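Local coordinates for protein aldehyde dehydrogenase (PDB 3I44) that probably oxidises aldehydes to carboxylic acids, with NAD+ or NADP+ as hydride acceptor, at residues Val385-Val393 against Gly406-Phe414. The protein carries 1 engineered substitution. Sequence-based numbering, arbitrary orientation.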
ATOM      1  N   VAL A 385      12.335 -35.348  -3.385  1.00 22.52           N
ATOM      2  CA  VAL A 385      13.586 -34.716  -3.092  1.00 22.44           C
ATOM      3  C   VAL A 385      14.059 -35.310  -1.765  1.00 22.53           C
ATOM      4  O   VAL A 385      13.260 -35.543  -0.854  1.00 21.74           O
ATOM      5  CB  VAL A 385      13.436 -33.175  -3.002  1.00 22.63           C
ATOM      6  CG1 VAL A 385      14.759 -32.507  -2.617  1.00 23.28           C
ATOM      7  CG2 VAL A 385      12.917 -32.587  -4.323  1.00 22.17           C
ATOM      8  N   ARG A 386      15.354 -35.554  -1.661  1.00 22.44           N
ATOM      9  CA  ARG A 386      15.928 -36.108  -0.447  1.00 23.10           C
ATOM     10  C   ARG A 386      16.071 -35.025   0.607  1.00 23.83           C
ATOM     11  O   ARG A 386      16.654 -33.973   0.327  1.00 24.98           O
ATOM     12  CB  ARG A 386      17.329 -36.681  -0.743  1.00 22.80           C
ATOM     13  CG  ARG A 386      17.351 -37.836  -1.722  1.00 24.53           C
ATOM     14  CD  ARG A 386      18.728 -38.063  -2.343  1.00 24.12           C
ATOM     15  NE  ARG A 386      19.716 -38.531  -1.369  1.00 25.11           N
ATOM     16  CZ  ARG A 386      21.032 -38.512  -1.576  1.00 28.25           C
ATOM     17  NH1 ARG A 386      21.536 -38.046  -2.711  1.00 30.34           N
ATOM     18  NH2 ARG A 386      21.865 -38.980  -0.654  1.00 29.68           N
ATOM     19  N   PRO A 387      15.628 -35.292   1.853  1.00 24.48           N
ATOM     20  CA  PRO A 387      15.946 -34.351   2.915  1.00 23.87           C
ATOM     21  C   PRO A 387      17.445 -34.097   2.990  1.00 23.29           C
ATOM     22  O   PRO A 387      18.234 -35.027   3.171  1.00 23.66           O
ATOM     23  CB  PRO A 387      15.446 -35.053   4.170  1.00 24.50           C
ATOM     24  CG  PRO A 387      14.382 -35.935   3.717  1.00 24.83           C
ATOM     25  CD  PRO A 387      14.745 -36.370   2.314  1.00 24.62           C
ATOM     26  N   THR A 388      17.841 -32.848   2.841  1.00 22.67           N
ATOM     27  CA  THR A 388      19.245 -32.494   2.674  1.00 22.27           C
ATOM     28  C   THR A 388      19.671 -31.438   3.682  1.00 22.95           C
ATOM     29  O   THR A 388      18.931 -30.478   3.947  1.00 23.32           O
ATOM     30  CB  THR A 388      19.464 -31.986   1.197  1.00 22.38           C
ATOM     31  OG1 THR A 388      19.083 -33.034   0.292  1.00 22.24           O
ATOM     32  CG2 THR A 388      20.911 -31.559   0.947  1.00 22.22           C
ATOM     33  N   VAL A 389      20.860 -31.611   4.246  1.00 22.83           N
ATOM     34  CA  VAL A 389      21.446 -30.650   5.155  1.00 23.12           C
ATOM     35  C   VAL A 389      22.815 -30.199   4.647  1.00 23.40           C
ATOM     36  O   VAL A 389      23.677 -31.037   4.350  1.00 24.34           O
ATOM     37  CB  VAL A 389      21.553 -31.247   6.598  1.00 22.77           C
ATOM     38  CG1 VAL A 389      22.235 -30.296   7.548  1.00 23.22           C
ATOM     39  CG2 VAL A 389      20.171 -31.635   7.153  1.00 24.57           C
ATOM     40  N   PHE A 390      23.028 -28.877   4.577  1.00 23.68           N
ATOM     41  CA  PHE A 390      24.347 -28.293   4.365  1.00 23.85           C
ATOM     42  C   PHE A 390      24.817 -27.585   5.619  1.00 24.65           C
ATOM     43  O   PHE A 390      23.997 -26.982   6.321  1.00 25.63           O
ATOM     44  CB  PHE A 390      24.299 -27.276   3.218  1.00 24.10           C
ATOM     45  CG  PHE A 390      24.126 -27.883   1.862  1.00 24.11           C
ATOM     46  CD1 PHE A 390      25.231 -28.378   1.167  1.00 25.87           C
ATOM     47  CD2 PHE A 390      22.869 -27.977   1.280  1.00 25.84           C
ATOM     48  CE1 PHE A 390      25.078 -28.939  -0.105  1.00 26.36           C
ATOM     49  CE2 PHE A 390      22.704 -28.535   0.018  1.00 27.16           C
ATOM     50  CZ  PHE A 390      23.820 -29.008  -0.683  1.00 25.88           C
ATOM     51  N   ALA A 391      26.125 -27.646   5.892  1.00 24.71           N
ATOM     52  CA  ALA A 391      26.764 -26.926   6.986  1.00 25.74           C
ATOM     53  C   ALA A 391      27.920 -26.105   6.419  1.00 26.79           C
ATOM     54  O   ALA A 391      28.263 -26.249   5.234  1.00 27.20           O
ATOM     55  CB  ALA A 391      27.258 -27.885   8.091  1.00 25.53           C
ATOM     56  N   ASP A 392      28.506 -25.241   7.252  1.00 27.78           N
ATOM     57  CA  ASP A 392      29.527 -24.290   6.812  1.00 29.27           C
ATOM     58  C   ASP A 392      29.067 -23.507   5.571  1.00 29.51           C
ATOM     59  O   ASP A 392      29.824 -23.332   4.613  1.00 30.11           O
ATOM     60  CB  ASP A 392      30.839 -25.038   6.566  1.00 29.68           C
ATOM     61  CG  ASP A 392      31.169 -25.967   7.723  1.00 31.94           C
ATOM     62  OD1 ASP A 392      31.155 -25.457   8.868  1.00 34.58           O
ATOM     63  OD2 ASP A 392      31.384 -27.193   7.499  1.00 33.69           O
ATOM     64  N   VAL A 393      27.813 -23.050   5.583  1.00 29.84           N
ATOM     65  CA  VAL A 393      27.283 -22.276   4.467  1.00 29.48           C
ATOM     66  C   VAL A 393      27.744 -20.846   4.679  1.00 30.20           C
ATOM     67  O   VAL A 393      27.862 -20.387   5.808  1.00 30.60           O
ATOM     68  CB  VAL A 393      25.755 -22.356   4.386  1.00 30.05           C
ATOM     69  CG1 VAL A 393      25.238 -21.462   3.235  1.00 28.92           C
ATOM     70  CG2 VAL A 393      25.297 -23.824   4.215  1.00 27.79           C
ATOM     71  N   GLY A 406      12.326 -26.598  -1.173  1.00 23.79           N
ATOM     72  CA  GLY A 406      12.446 -28.043  -1.057  1.00 23.75           C
ATOM     73  C   GLY A 406      12.973 -28.332   0.342  1.00 24.37           C
ATOM     74  O   GLY A 406      13.277 -27.383   1.089  1.00 23.82           O
ATOM     75  N   PRO A 407      13.113 -29.624   0.705  1.00 24.36           N
ATOM     76  CA  PRO A 407      13.555 -29.985   2.047  1.00 24.02           C
ATOM     77  C   PRO A 407      15.044 -29.860   2.203  1.00 24.04           C
ATOM     78  O   PRO A 407      15.742 -30.868   2.314  1.00 24.37           O
ATOM     79  CB  PRO A 407      13.082 -31.421   2.172  1.00 24.21           C
ATOM     80  CG  PRO A 407      13.206 -31.946   0.772  1.00 24.61           C
ATOM     81  CD  PRO A 407      12.669 -30.817  -0.048  1.00 24.70           C
ATOM     82  N   VAL A 408      15.512 -28.613   2.224  1.00 23.45           N
ATOM     83  CA  VAL A 408      16.909 -28.301   2.183  1.00 23.08           C
ATOM     84  C   VAL A 408      17.269 -27.250   3.248  1.00 23.21           C
ATOM     85  O   VAL A 408      16.854 -26.101   3.188  1.00 23.91           O
ATOM     86  CB  VAL A 408      17.301 -27.816   0.778  1.00 23.24           C
ATOM     87  CG1 VAL A 408      18.792 -27.423   0.732  1.00 22.37           C
ATOM     88  CG2 VAL A 408      16.964 -28.912  -0.250  1.00 20.78           C
ATOM     89  N   LEU A 409      18.054 -27.659   4.229  1.00 23.36           N
ATOM     90  CA  LEU A 409      18.434 -26.787   5.332  1.00 23.65           C
ATOM     91  C   LEU A 409      19.874 -26.345   5.185  1.00 24.87           C
ATOM     92  O   LEU A 409      20.723 -27.161   4.829  1.00 25.71           O
ATOM     93  CB  LEU A 409      18.268 -27.566   6.631  1.00 23.95           C
ATOM     94  CG  LEU A 409      18.699 -26.891   7.922  1.00 23.22           C
ATOM     95  CD1 LEU A 409      17.815 -25.681   8.192  1.00 23.67           C
ATOM     96  CD2 LEU A 409      18.613 -27.864   9.094  1.00 23.80           C
ATOM     97  N   SER A 410      20.148 -25.068   5.482  1.00 25.27           N
ATOM     98  CA  SER A 410      21.497 -24.536   5.540  1.00 26.31           C
ATOM     99  C   SER A 410      21.908 -24.150   6.975  1.00 26.43           C
ATOM    100  O   SER A 410      21.230 -23.329   7.597  1.00 27.57           O
ATOM    101  CB  SER A 410      21.592 -23.312   4.615  1.00 25.95           C
ATOM    102  OG  SER A 410      21.351 -23.664   3.264  1.00 25.99           O
ATOM    103  N   LEU A 411      23.001 -24.731   7.491  1.00 26.55           N
ATOM    104  CA  LEU A 411      23.550 -24.395   8.826  1.00 26.40           C
ATOM    105  C   LEU A 411      24.827 -23.618   8.700  1.00 26.75           C
ATOM    106  O   LEU A 411      25.667 -23.908   7.819  1.00 27.37           O
ATOM    107  CB  LEU A 411      23.898 -25.652   9.649  1.00 26.40           C
ATOM    108  CG  LEU A 411      22.836 -26.368  10.457  1.00 28.35           C
ATOM    109  CD1 LEU A 411      21.721 -26.744   9.516  1.00 30.67           C
ATOM    110  CD2 LEU A 411      23.421 -27.610  11.163  1.00 30.38           C
ATOM    111  N   LEU A 412      25.000 -22.677   9.612  1.00 26.72           N
ATOM    112  CA  LEU A 412      26.258 -21.985   9.798  1.00 27.19           C
ATOM    113  C   LEU A 412      26.331 -21.461  11.241  1.00 27.66           C
ATOM    114  O   LEU A 412      25.303 -21.294  11.890  1.00 27.40           O
ATOM    115  CB  LEU A 412      26.395 -20.843   8.814  1.00 27.43           C
ATOM    116  CG  LEU A 412      25.226 -19.871   8.656  1.00 27.61           C
ATOM    117  CD1 LEU A 412      25.791 -18.563   8.177  1.00 27.60           C
ATOM    118  CD2 LEU A 412      24.107 -20.397   7.667  1.00 27.21           C
ATOM    119  N   PRO A 413      27.546 -21.240  11.758  1.00 27.86           N
ATOM    120  CA  PRO A 413      27.705 -20.778  13.135  1.00 28.19           C
ATOM    121  C   PRO A 413      27.790 -19.272  13.276  1.00 28.51           C
ATOM    122  O   PRO A 413      28.042 -18.557  12.300  1.00 28.31           O
ATOM    123  CB  PRO A 413      29.043 -21.391  13.544  1.00 28.22           C
ATOM    124  CG  PRO A 413      29.852 -21.311  12.288  1.00 28.37           C
ATOM    125  CD  PRO A 413      28.847 -21.553  11.139  1.00 28.11           C
ATOM    126  N   PHE A 414      27.557 -18.789  14.492  1.00 29.10           N
ATOM    127  CA  PHE A 414      27.890 -17.413  14.837  1.00 29.59           C
ATOM    128  C   PHE A 414      28.569 -17.389  16.191  1.00 30.62           C
ATOM    129  O   PHE A 414      28.417 -18.317  16.976  1.00 30.41           O
ATOM    130  CB  PHE A 414      26.665 -16.497  14.825  1.00 28.79           C
ATOM    131  CG  PHE A 414      25.681 -16.769  15.918  1.00 28.02           C
ATOM    132  CD1 PHE A 414      25.816 -16.153  17.169  1.00 27.96           C
ATOM    133  CD2 PHE A 414      24.619 -17.633  15.710  1.00 27.23           C
ATOM    134  CE1 PHE A 414      24.899 -16.406  18.186  1.00 28.30           C
ATOM    135  CE2 PHE A 414      23.698 -17.887  16.720  1.00 27.48           C
ATOM    136  CZ  PHE A 414      23.829 -17.265  17.953  1.00 24.96           C
TER
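Phe390 and Leu409 are joined by a backbone hydrogen bond, Phe390 N to Leu409 O at 2.9 Å, midway along two neighbouring parallel strands, 388-391 and 408-414. With helix 398-401 between them in sequence they make a beta-alpha-beta unit in the mixed sheet of the aldehyde dehydrogenase catalytic domain. The ladder begins with Thr388 N on Pro407 O, passes through Leu409 N on Thr388 O and Leu411 N on Phe390 O, the last 2.7 Å long, and finishes with Val393 N on Leu411 O.

Phe390 is worth following outward. Its CB lies 3.9 Å from Leu409 O; CG, anti to the carbonyl carbon (chi1 -71°), brings one edge of the ring up to Val408, where CD2 and then CE2 meet Val408 CG1, the latter at 4.1 Å. That methyl sits at the ring edge, near its plane. Beyond the pair, Ile399 of helix 398-401 and Ala366 also touch Phe390.

On the other face, Val389 CG1 meets Leu411 CD1 at 4.1 Å, and helix 316-329 lies against Val389 through Ala323. Where the two segments begin, Val385 CG1 packs on Pro407 CD and CG; Pro407 itself centres an inverse gamma turn, closed by Val408 N on Gly406 O. Asp392 is held by hydrogen bonds outside the pair, OD1 with Tyr316 OH and OD2 with Thr367 OG1. At the far end Val393 sets CG2 3.8 Å from Ser410 CB, while its carbonyl O comes 3.4 Å from Leu412 CB.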